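Local atomic coordinates of TetR transcriptional regulator (Chloroflexus aurantiacus, PDB entry 3QBM), a protein that probably binds DNA and regulates transcription as a member of the TetR family of regulators. Residues A[13-18]-A[34-39]; A[17-22]-A[26-31]; A[58-63]-A[121-126]. One frame throughout, in Å; residues are numbered along the deposited sequence.

Contact 1 (A[13-18]-A[34-39])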
ATOM      1  N   VAL A  13      16.404 -17.633   6.801  1.00 28.26           N
ATOM      2  CA  VAL A  13      15.335 -16.682   7.062  1.00 29.17           C
ATOM      3  C   VAL A  13      15.621 -15.364   6.353  1.00 24.79           C
ATOM      4  O   VAL A  13      14.720 -14.778   5.751  1.00 26.90           O
ATOM      5  CB  VAL A  13      15.125 -16.447   8.587  1.00 30.94           C
ATOM      6  CG1 VAL A  13      14.364 -15.204   8.822  1.00 33.71           C
ATOM      7  CG2 VAL A  13      14.418 -17.638   9.233  1.00 30.89           C
ATOM      8  N   ALA A  14      16.869 -14.901   6.400  1.00 27.18           N
ATOM      9  CA  ALA A  14      17.255 -13.627   5.746  1.00 25.80           C
ATOM     10  C   ALA A  14      17.072 -13.715   4.223  1.00 25.01           C
ATOM     11  O   ALA A  14      16.537 -12.813   3.593  1.00 24.62           O
ATOM     12  CB  ALA A  14      18.690 -13.217   6.101  1.00 26.26           C
ATOM     13  N   GLN A  15      17.502 -14.809   3.630  1.00 24.14           N
ATOM     14  CA  GLN A  15      17.323 -14.979   2.177  1.00 22.85           C
ATOM     15  C   GLN A  15      15.850 -15.167   1.776  1.00 23.74           C
ATOM     16  O   GLN A  15      15.405 -14.663   0.734  1.00 21.45           O
ATOM     17  CB  GLN A  15      18.137 -16.167   1.681  1.00 24.98           C
ATOM     18  CG  GLN A  15      19.654 -16.028   1.917  1.00 26.09           C
ATOM     19  CD  GLN A  15      20.265 -14.867   1.154  1.00 33.69           C
ATOM     20  OE1 GLN A  15      19.816 -14.504   0.062  1.00 28.86           O
ATOM     21  NE2 GLN A  15      21.300 -14.275   1.738  1.00 27.97           N
ATOM     22  N   ALA A  16      15.104 -15.920   2.583  1.00 21.46           N
ATOM     23  CA  ALA A  16      13.669 -16.128   2.304  1.00 21.55           C
ATOM     24  C   ALA A  16      12.969 -14.773   2.320  1.00 19.39           C
ATOM     25  O   ALA A  16      12.186 -14.462   1.421  1.00 19.01           O
ATOM     26  CB  ALA A  16      13.042 -17.041   3.318  1.00 18.81           C
ATOM     27  N   ALA A  17      13.289 -13.960   3.325  1.00 20.21           N
ATOM     28  CA  ALA A  17      12.660 -12.635   3.466  1.00 20.05           C
ATOM     29  C   ALA A  17      12.825 -11.792   2.226  1.00 21.15           C
ATOM     30  O   ALA A  17      11.865 -11.161   1.763  1.00 18.57           O
ATOM     31  CB  ALA A  17      13.189 -11.860   4.713  1.00 21.61           C
ATOM     32  N   ALA A  18      14.027 -11.777   1.666  1.00 23.48           N
ATOM     33  CA  ALA A  18      14.292 -10.954   0.479  1.00 22.17           C
ATOM     34  C   ALA A  18      13.501 -11.452  -0.705  1.00 18.96           C
ATOM     35  O   ALA A  18      12.932 -10.657  -1.449  1.00 20.35           O
ATOM     36  CB  ALA A  18      15.791 -10.907   0.153  1.00 23.88           C
HETATM   37  N   MSE A  34      15.961 -22.390  -2.212  1.00 24.17           N
HETATM   38  CA  MSE A  34      17.133 -23.298  -2.397  1.00 26.38           C
HETATM   39  C   MSE A  34      18.270 -22.574  -3.146  1.00 28.94           C
HETATM   40  O   MSE A  34      19.391 -22.494  -2.648  1.00 29.03           O
HETATM   41  CB  MSE A  34      16.724 -24.593  -3.145  1.00 24.22           C
HETATM   42  CG  MSE A  34      15.830 -25.533  -2.310  1.00 24.82           C
HETATM   43 SE   MSE A  34      14.905 -26.848  -3.368  0.75 22.44          SE
HETATM   44  CE  MSE A  34      16.491 -27.517  -4.290  1.00 23.01           C
ATOM     45  N   ALA A  35      17.951 -22.011  -4.310  1.00 27.69           N
ATOM     46  CA  ALA A  35      18.943 -21.277  -5.125  1.00 31.35           C
ATOM     47  C   ALA A  35      19.627 -20.143  -4.361  1.00 31.46           C
ATOM     48  O   ALA A  35      20.835 -20.000  -4.441  1.00 36.08           O
ATOM     49  CB  ALA A  35      18.283 -20.717  -6.410  1.00 29.19           C
ATOM     50  N   ALA A  36      18.861 -19.350  -3.615  1.00 28.07           N
ATOM     51  CA  ALA A  36      19.412 -18.210  -2.887  1.00 30.52           C
ATOM     52  C   ALA A  36      20.254 -18.597  -1.651  1.00 33.27           C
ATOM     53  O   ALA A  36      21.108 -17.830  -1.232  1.00 32.80           O
ATOM     54  CB  ALA A  36      18.296 -17.283  -2.460  1.00 26.37           C
ATOM     55  N   THR A  37      19.982 -19.756  -1.042  1.00 30.52           N
ATOM     56  CA  THR A  37      20.697 -20.166   0.167  1.00 28.56           C
ATOM     57  C   THR A  37      21.792 -21.165  -0.170  1.00 30.28           C
ATOM     58  O   THR A  37      22.687 -21.405   0.645  1.00 31.11           O
ATOM     59  CB  THR A  37      19.748 -20.838   1.180  1.00 27.13           C
ATOM     60  OG1 THR A  37      19.154 -21.998   0.563  1.00 20.39           O
ATOM     61  CG2 THR A  37      18.646 -19.845   1.660  1.00 27.61           C
ATOM     62  N   GLY A  38      21.724 -21.721  -1.375  1.00 30.45           N
ATOM     63  CA  GLY A  38      22.633 -22.760  -1.813  1.00 31.14           C
ATOM     64  C   GLY A  38      22.351 -24.061  -1.078  1.00 32.91           C
ATOM     65  O   GLY A  38      23.213 -24.910  -0.981  1.00 31.98           O
ATOM     66  N   LEU A  39      21.144 -24.222  -0.543  1.00 30.21           N
ATOM     67  CA  LEU A  39      20.834 -25.427   0.217  1.00 28.49           C
ATOM     68  C   LEU A  39      19.841 -26.325  -0.498  1.00 26.79           C
ATOM     69  O   LEU A  39      19.055 -25.879  -1.306  1.00 26.63           O
ATOM     70  CB  LEU A  39      20.272 -25.063   1.598  1.00 29.90           C
ATOM     71  CG  LEU A  39      21.131 -24.422   2.687  1.00 29.60           C
ATOM     72  CD1 LEU A  39      20.253 -24.081   3.866  1.00 30.63           C
ATOM     73  CD2 LEU A  39      22.297 -25.327   3.160  1.00 29.99           C
TER
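The hydroxyl oxygen of T37, a residue whose methyl group touches Q15, is held by two backbone groups. T37 OG1 accepts a hydrogen bond from L39 N at 3.2 Å, which makes an ST turn, and it also bonds to the carbonyl oxygen of I33, one turn back. The turn lies where helix 30-37 ends, in the predicted helix-turn-helix motif of this DNA-binding bundle. Helix 2-23 packs against that end. The chi1 of T37 is 60°, which sets OG1 between the backbone N and the carbonyl carbon and points it into the turn. CG2 is then the branch left to meet the neighbouring helix.

The oxygen of M34, a selenomethionine, supports the same turn. It receives weak backbone bonds from T37 N, G38 N and L39 N. G38 has a positive phi of 71° and is the first residue after the helix to leave the helical conformation. L39 then sends its side chain back onto T8 and V12 of helix 2-23.

Across the contact the packing is light and near the surface. Q15 lies closest to A36 in the backbone, with CA atoms 6.4 Å apart. The side chains of Q15 and T37 run past each other in opposite directions. The chain of Q15 bends at chi2 (-64°), which folds its amide over the end of the helix beside A36. Q15 also touches a neighbouring molecule in the crystal, so the pose of its amide may partly reflect the lattice. Q15 OE1 lies 3.8 Å from A36 O. Q15 OE1 is 4.0 Å from A36 CB, a loose approach with no bond. The closest approach of the two segments is aliphatic: T37 CG2 rests 3.7 Å from Q15 CB.

Contact 2 (A[17-22]-A[26-31])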
ATOM      1  N   ALA A  17      13.289 -13.960   3.325  1.00 20.21           N
ATOM      2  CA  ALA A  17      12.660 -12.635   3.466  1.00 20.05           C
ATOM      3  C   ALA A  17      12.825 -11.792   2.226  1.00 21.15           C
ATOM      4  O   ALA A  17      11.865 -11.161   1.763  1.00 18.57           O
ATOM      5  CB  ALA A  17      13.189 -11.860   4.713  1.00 21.61           C
ATOM      6  N   ALA A  18      14.027 -11.777   1.666  1.00 23.48           N
ATOM      7  CA  ALA A  18      14.292 -10.954   0.479  1.00 22.17           C
ATOM      8  C   ALA A  18      13.501 -11.452  -0.705  1.00 18.96           C
ATOM      9  O   ALA A  18      12.932 -10.657  -1.449  1.00 20.35           O
ATOM     10  CB  ALA A  18      15.791 -10.907   0.153  1.00 23.88           C
ATOM     11  N   LEU A  19      13.405 -12.779  -0.881  1.00 17.95           N
ATOM     12  CA  LEU A  19      12.634 -13.298  -1.986  1.00 16.86           C
ATOM     13  C   LEU A  19      11.129 -13.016  -1.811  1.00 19.59           C
ATOM     14  O   LEU A  19      10.435 -12.678  -2.775  1.00 18.75           O
ATOM     15  CB  LEU A  19      12.842 -14.813  -2.140  1.00 19.18           C
ATOM     16  CG  LEU A  19      14.232 -15.240  -2.650  1.00 23.60           C
ATOM     17  CD1 LEU A  19      14.493 -16.746  -2.412  1.00 21.64           C
ATOM     18  CD2 LEU A  19      14.364 -14.917  -4.127  1.00 27.50           C
ATOM     19  N   PHE A  20      10.619 -13.232  -0.597  1.00 19.59           N
ATOM     20  CA  PHE A  20       9.188 -13.047  -0.347  1.00 20.50           C
ATOM     21  C   PHE A  20       8.809 -11.568  -0.536  1.00 18.66           C
ATOM     22  O   PHE A  20       7.697 -11.247  -0.933  1.00 17.12           O
ATOM     23  CB  PHE A  20       8.797 -13.426   1.086  1.00 21.23           C
ATOM     24  CG  PHE A  20       8.883 -14.878   1.412  1.00 17.10           C
ATOM     25  CD1 PHE A  20       8.348 -15.841   0.582  1.00 20.31           C
ATOM     26  CD2 PHE A  20       9.399 -15.286   2.640  1.00 22.53           C
ATOM     27  CE1 PHE A  20       8.387 -17.168   0.928  1.00 18.19           C
ATOM     28  CE2 PHE A  20       9.424 -16.611   2.985  1.00 21.45           C
ATOM     29  CZ  PHE A  20       8.936 -17.546   2.143  1.00 17.41           C
ATOM     30  N   ASN A  21       9.733 -10.678  -0.223  1.00 18.93           N
ATOM     31  CA  ASN A  21       9.451  -9.246  -0.324  1.00 19.22           C
ATOM     32  C   ASN A  21       9.184  -8.768  -1.757  1.00 20.37           C
ATOM     33  O   ASN A  21       8.419  -7.795  -1.982  1.00 19.99           O
ATOM     34  CB  ASN A  21      10.580  -8.426   0.279  1.00 19.46           C
ATOM     35  CG  ASN A  21      10.120  -7.068   0.712  1.00 20.24           C
ATOM     36  OD1 ASN A  21       9.019  -6.941   1.230  1.00 19.29           O
ATOM     37  ND2 ASN A  21      10.968  -6.037   0.524  1.00 16.91           N
ATOM     38  N   VAL A  22       9.789  -9.473  -2.701  1.00 18.66           N
ATOM     39  CA  VAL A  22       9.641  -9.194  -4.120  1.00 18.92           C
ATOM     40  C   VAL A  22       8.513  -9.959  -4.786  1.00 21.50           C
ATOM     41  O   VAL A  22       7.646  -9.350  -5.438  1.00 21.28           O
ATOM     42  CB  VAL A  22      10.978  -9.501  -4.857  1.00 21.94           C
ATOM     43  CG1 VAL A  22      10.777  -9.511  -6.374  1.00 21.29           C
ATOM     44  CG2 VAL A  22      12.039  -8.536  -4.404  1.00 18.34           C
ATOM     45  N   ALA A  26       3.099 -16.614  -1.805  1.00 26.47           N
ATOM     46  CA  ALA A  26       2.617 -17.672  -2.711  1.00 26.27           C
ATOM     47  C   ALA A  26       3.483 -17.774  -3.977  1.00 28.33           C
ATOM     48  O   ALA A  26       3.666 -18.857  -4.545  1.00 29.05           O
ATOM     49  CB  ALA A  26       1.139 -17.431  -3.091  1.00 28.42           C
ATOM     50  N   GLY A  27       4.039 -16.651  -4.400  1.00 24.51           N
ATOM     51  CA  GLY A  27       4.841 -16.593  -5.622  1.00 24.00           C
ATOM     52  C   GLY A  27       6.312 -16.948  -5.497  1.00 24.20           C
ATOM     53  O   GLY A  27       7.020 -16.905  -6.487  1.00 26.98           O
ATOM     54  N   THR A  28       6.779 -17.254  -4.287  1.00 20.18           N
ATOM     55  CA  THR A  28       8.168 -17.641  -4.030  1.00 19.70           C
ATOM     56  C   THR A  28       8.135 -19.165  -3.818  1.00 24.09           C
ATOM     57  O   THR A  28       7.530 -19.628  -2.846  1.00 24.12           O
ATOM     58  CB  THR A  28       8.745 -16.914  -2.784  1.00 19.29           C
ATOM     59  OG1 THR A  28       8.895 -15.505  -3.050  1.00 18.55           O
ATOM     60  CG2 THR A  28      10.122 -17.474  -2.359  1.00 19.43           C
ATOM     61  N   ALA A  29       8.714 -19.933  -4.738  1.00 22.84           N
ATOM     62  CA  ALA A  29       8.734 -21.414  -4.597  1.00 22.75           C
ATOM     63  C   ALA A  29       9.939 -21.842  -3.788  1.00 18.16           C
ATOM     64  O   ALA A  29      10.941 -21.133  -3.694  1.00 19.84           O
ATOM     65  CB  ALA A  29       8.744 -22.083  -5.951  1.00 23.16           C
ATOM     66  N   ILE A  30       9.845 -22.996  -3.162  1.00 21.10           N
ATOM     67  CA  ILE A  30      10.952 -23.469  -2.342  1.00 22.50           C
ATOM     68  C   ILE A  30      12.252 -23.598  -3.193  1.00 22.26           C
ATOM     69  O   ILE A  30      13.342 -23.406  -2.688  1.00 24.47           O
ATOM     70  CB  ILE A  30      10.588 -24.786  -1.596  1.00 23.31           C
ATOM     71  CG1 ILE A  30      11.704 -25.181  -0.601  1.00 22.54           C
ATOM     72  CG2 ILE A  30      10.318 -25.926  -2.584  1.00 22.52           C
ATOM     73  CD1 ILE A  30      11.884 -24.287   0.535  1.00 25.35           C
ATOM     74  N   SER A  31      12.132 -23.926  -4.473  1.00 21.50           N
ATOM     75  CA  SER A  31      13.314 -23.981  -5.336  1.00 23.77           C
ATOM     76  C   SER A  31      14.039 -22.630  -5.468  1.00 24.56           C
ATOM     77  O   SER A  31      15.260 -22.605  -5.675  1.00 27.14           O
ATOM     78  CB  SER A  31      12.961 -24.554  -6.718  1.00 23.82           C
ATOM     79  OG  SER A  31      11.907 -23.842  -7.317  1.00 32.82           O
TER
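Apolar contacts carry most of this contact, and T28 is the residue that makes them from its side. It projects from the loop before helix 30-37 toward helix 2-23 and meets both L19 and F20. The side chains of F20 and T28 cross at about a right angle. T28 CB approaches the ring obliquely, 3.6 Å from F20 CD1. T28 CG2 lies 3.7 Å from F20 CE1, and on the helix side it is 3.8 Å from L19 CB. The chi1 of T28, -68°, sets OG1 beside the backbone N and leaves CG2 anti to it, so that the methyl touches both the ring and L19 CB.

The ring of F20 also stacks with Y25 and packs on A58 of helix 51-74. Replacing F20 with an alanine would probably open a gap beside T28 CB and CG2 and leave Y25 without its stacking partner.

The polar contacts centre on the same threonine. T28 OG1 comes within 3.2 Å of L19 O, but its hydrogen bond goes to the carbonyl oxygen of G24. T28 is buried, and this bond satisfies its hydroxyl. L19 O itself accepts V22 N at 3.3 Å.

At the dimer side, A26 packs on G27 of the second subunit. A29 follows T28 at the N-cap position of helix 30-37. The loop thus turns the chain from helix 2-23 into the first helix of the predicted helix-turn-helix, with T28 packed against the C-terminal part of helix 2-23, in keeping with the three-helical DNA-binding bundle of the TetR family.

Contact 3 (A[58-63]-A[121-126])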
ATOM      1  N   ALA A  58      10.663 -15.553   8.415  1.00 22.63           N
ATOM      2  CA  ALA A  58      11.136 -14.563   7.430  1.00 22.11           C
ATOM      3  C   ALA A  58      10.481 -13.205   7.659  1.00 23.43           C
ATOM      4  O   ALA A  58      11.159 -12.178   7.526  1.00 26.01           O
ATOM      5  CB  ALA A  58      10.886 -15.032   5.980  1.00 19.97           C
ATOM      6  N   PHE A  59       9.182 -13.171   7.985  1.00 20.76           N
ATOM      7  CA  PHE A  59       8.568 -11.887   8.328  1.00 20.93           C
ATOM      8  C   PHE A  59       9.134 -11.311   9.637  1.00 23.21           C
ATOM      9  O   PHE A  59       9.467 -10.116   9.710  1.00 24.56           O
ATOM     10  CB  PHE A  59       7.062 -11.952   8.470  1.00 18.39           C
ATOM     11  CG  PHE A  59       6.449 -10.606   8.755  1.00 16.99           C
ATOM     12  CD1 PHE A  59       6.171  -9.746   7.722  1.00 19.09           C
ATOM     13  CD2 PHE A  59       6.248 -10.171  10.067  1.00 23.96           C
ATOM     14  CE1 PHE A  59       5.674  -8.470   7.984  1.00 20.24           C
ATOM     15  CE2 PHE A  59       5.745  -8.909  10.337  1.00 20.70           C
ATOM     16  CZ  PHE A  59       5.449  -8.075   9.315  1.00 17.09           C
ATOM     17  N   ASP A  60       9.212 -12.137  10.676  1.00 23.17           N
ATOM     18  CA  ASP A  60       9.750 -11.684  11.977  1.00 23.46           C
ATOM     19  C   ASP A  60      11.117 -11.038  11.779  1.00 25.29           C
ATOM     20  O   ASP A  60      11.458 -10.052  12.439  1.00 25.81           O
ATOM     21  CB  ASP A  60       9.830 -12.849  12.973  1.00 25.21           C
ATOM     22  CG  ASP A  60       8.479 -13.287  13.440  1.00 26.29           C
ATOM     23  OD1 ASP A  60       7.466 -12.576  13.207  1.00 26.03           O
ATOM     24  OD2 ASP A  60       8.391 -14.392  13.993  1.00 26.45           O
ATOM     25  N   TYR A  61      11.865 -11.556  10.814  1.00 24.92           N
ATOM     26  CA  TYR A  61      13.178 -11.046  10.473  1.00 27.17           C
ATOM     27  C   TYR A  61      13.101  -9.696   9.782  1.00 26.93           C
ATOM     28  O   TYR A  61      13.904  -8.792  10.063  1.00 25.20           O
ATOM     29  CB  TYR A  61      13.884 -12.031   9.572  1.00 26.76           C
ATOM     30  CG  TYR A  61      15.076 -11.473   8.876  1.00 26.57           C
ATOM     31  CD1 TYR A  61      16.332 -11.479   9.486  1.00 31.45           C
ATOM     32  CD2 TYR A  61      14.970 -10.962   7.598  1.00 24.47           C
ATOM     33  CE1 TYR A  61      17.437 -10.954   8.841  1.00 34.28           C
ATOM     34  CE2 TYR A  61      16.075 -10.426   6.940  1.00 30.20           C
ATOM     35  CZ  TYR A  61      17.305 -10.437   7.571  1.00 35.94           C
ATOM     36  OH  TYR A  61      18.405  -9.917   6.930  1.00 37.38           O
ATOM     37  N   ALA A  62      12.187  -9.606   8.823  1.00 23.20           N
ATOM     38  CA  ALA A  62      11.898  -8.351   8.135  1.00 25.11           C
ATOM     39  C   ALA A  62      11.403  -7.310   9.146  1.00 21.59           C
ATOM     40  O   ALA A  62      11.857  -6.175   9.114  1.00 26.81           O
ATOM     41  CB  ALA A  62      10.875  -8.576   7.023  1.00 23.02           C
ATOM     42  N   ALA A  63      10.530  -7.715  10.066  1.00 24.03           N
ATOM     43  CA  ALA A  63      10.018  -6.817  11.101  1.00 24.15           C
ATOM     44  C   ALA A  63      11.157  -6.286  11.974  1.00 27.41           C
ATOM     45  O   ALA A  63      11.232  -5.088  12.219  1.00 28.58           O
ATOM     46  CB  ALA A  63       8.957  -7.486  11.953  1.00 26.32           C
ATOM     47  N   ARG A 121      -1.168 -11.408   8.975  1.00 19.09           N
ATOM     48  CA  ARG A 121      -1.929 -10.188   9.222  1.00 17.97           C
ATOM     49  C   ARG A 121      -1.713  -9.691  10.656  1.00 20.84           C
ATOM     50  O   ARG A 121      -1.507  -8.490  10.894  1.00 18.57           O
ATOM     51  CB  ARG A 121      -3.434 -10.406   8.919  1.00 20.90           C
ATOM     52  CG  ARG A 121      -4.292  -9.164   9.136  1.00 23.62           C
ATOM     53  CD  ARG A 121      -5.715  -9.327   8.614  1.00 28.89           C
ATOM     54  NE  ARG A 121      -6.445 -10.312   9.395  1.00 27.07           N
ATOM     55  CZ  ARG A 121      -6.968 -11.461   8.938  1.00 44.45           C
ATOM     56  NH1 ARG A 121      -6.871 -11.847   7.655  1.00 45.67           N
ATOM     57  NH2 ARG A 121      -7.624 -12.243   9.788  1.00 38.04           N
ATOM     58  N   GLU A 122      -1.723 -10.619  11.612  1.00 19.28           N
ATOM     59  CA  GLU A 122      -1.552 -10.266  13.008  1.00 21.25           C
ATOM     60  C   GLU A 122      -0.158  -9.716  13.256  1.00 21.50           C
ATOM     61  O   GLU A 122       0.028  -8.804  14.057  1.00 23.46           O
ATOM     62  CB  GLU A 122      -1.796 -11.485  13.908  1.00 22.94           C
ATOM     63  CG  GLU A 122      -1.808 -11.089  15.373  1.00 30.81           C
ATOM     64  CD  GLU A 122      -2.217 -12.232  16.296  1.00 46.36           C
ATOM     65  OE1 GLU A 122      -1.919 -13.406  15.981  1.00 42.61           O
ATOM     66  OE2 GLU A 122      -2.824 -11.945  17.349  1.00 56.19           O
ATOM     67  N   ARG A 123       0.829 -10.298  12.582  1.00 21.43           N
ATOM     68  CA  ARG A 123       2.210  -9.821  12.676  1.00 22.29           C
ATOM     69  C   ARG A 123       2.393  -8.416  12.063  1.00 22.00           C
ATOM     70  O   ARG A 123       3.103  -7.575  12.632  1.00 17.80           O
ATOM     71  CB  ARG A 123       3.145 -10.823  12.024  1.00 21.06           C
ATOM     72  CG  ARG A 123       3.567 -11.943  12.960  1.00 25.74           C
ATOM     73  CD  ARG A 123       4.198 -13.050  12.167  1.00 32.10           C
ATOM     74  NE  ARG A 123       5.215 -13.777  12.920  1.00 31.32           N
ATOM     75  CZ  ARG A 123       5.000 -14.782  13.763  1.00 31.09           C
ATOM     76  NH1 ARG A 123       3.788 -15.234  14.026  1.00 26.77           N
ATOM     77  NH2 ARG A 123       6.045 -15.357  14.341  1.00 30.17           N
ATOM     78  N   VAL A 124       1.754  -8.186  10.914  1.00 17.13           N
ATOM     79  CA  VAL A 124       1.776  -6.881  10.282  1.00 17.02           C
ATOM     80  C   VAL A 124       1.115  -5.902  11.233  1.00 15.79           C
ATOM     81  O   VAL A 124       1.694  -4.839  11.499  1.00 16.68           O
ATOM     82  CB  VAL A 124       1.128  -6.884   8.863  1.00 15.44           C
ATOM     83  CG1 VAL A 124       1.004  -5.446   8.247  1.00 13.81           C
ATOM     84  CG2 VAL A 124       1.949  -7.749   7.908  1.00 18.80           C
ATOM     85  N   ARG A 125      -0.050  -6.260  11.781  1.00 16.48           N
ATOM     86  CA  ARG A 125      -0.761  -5.378  12.712  1.00 19.05           C
ATOM     87  C   ARG A 125       0.091  -5.026  13.921  1.00 18.66           C
ATOM     88  O   ARG A 125       0.104  -3.880  14.360  1.00 17.24           O
ATOM     89  CB  ARG A 125      -2.122  -5.958  13.108  1.00 15.07           C
ATOM     90  CG  ARG A 125      -2.885  -5.175  14.154  1.00 25.31           C
ATOM     91  CD  ARG A 125      -4.284  -5.774  14.290  1.00 34.43           C
ATOM     92  NE  ARG A 125      -5.187  -4.916  15.043  1.00 37.69           N
ATOM     93  CZ  ARG A 125      -6.500  -5.101  15.142  1.00 39.53           C
ATOM     94  NH1 ARG A 125      -7.103  -6.119  14.532  1.00 45.26           N
ATOM     95  NH2 ARG A 125      -7.221  -4.252  15.853  1.00 43.39           N
ATOM     96  N   ALA A 126       0.816  -6.009  14.445  1.00 19.65           N
ATOM     97  CA  ALA A 126       1.719  -5.779  15.577  1.00 19.00           C
ATOM     98  C   ALA A 126       2.799  -4.720  15.231  1.00 20.53           C
ATOM     99  O   ALA A 126       3.098  -3.840  16.054  1.00 19.29           O
ATOM    100  CB  ALA A 126       2.345  -7.099  16.024  1.00 20.90           C
TER
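D60 and R123 form a salt bridge with two hydrogen bonds, one to each carboxylate oxygen. R123 grips side-on, through NE and NH2. R123 NH2 donates to D60 OD2 at 2.6 Å in a nearly straight bond. It uses the syn lone pair of OD2, and OD2 lies in the guanidinium plane. R123 NE donates to D60 OD1, also at 2.6 Å, on the syn side but tilted from both planes. The two flat groups are nearly coplanar, 18° apart, and the paired bonds resist rotation of either. The arginine chain is extended from CG to NE, which carries the charge across to the neighbouring helix.

Segments 58-63 and 121-126 run almost parallel, at 10°, with their axes 10.8 Å apart at closest. Helix 51-74 follows the three-helical DNA-binding bundle and packs on its first helix. Here it meets helix 118-144 of the TetR C-terminal region, the usual arrangement of this family.

Beside the salt bridge, F59 turns its ring to helix 118-144. Its CG is anti to the backbone N (chi1 -177°), which gives the ring this direction. R123 CB lies obliquely against the ring, 3.6 Å from F59 CE2. The ring stands steeply to the guanidinium. Further in, V124 CG2 touches F59 CZ at 3.8 Å, and these two side chains cross at about a right angle. I106 and T109 of helix 105-113 and L120 also pack on F59. V124 also packs on I174 of the second subunit, and its side chain is about 8 Å from that of D114, a magnesium ligand.

How the contacts relate
Contacts 1 and 2 are neighbours, with centres 9 Å apart. Both join helix 2-23 to the chain around helix 30-37, and they share A17 and A18. They meet where A36 CB lies 3.8 Å from L19 CD1. Contact 3 comes later in the chain. Its centre is 18 Å from that of contact 1 and 15 Å from that of contact 2. Helix 51-74 links it to them: Y61 packs on V13, A14 and A17. The first two contacts shape the DNA-binding bundle, and the third sets helix 51-74, which packs on that bundle, against the C-terminal domain. Movements of that domain could reach the bundle through helix 51-74, as in other TetR family proteins.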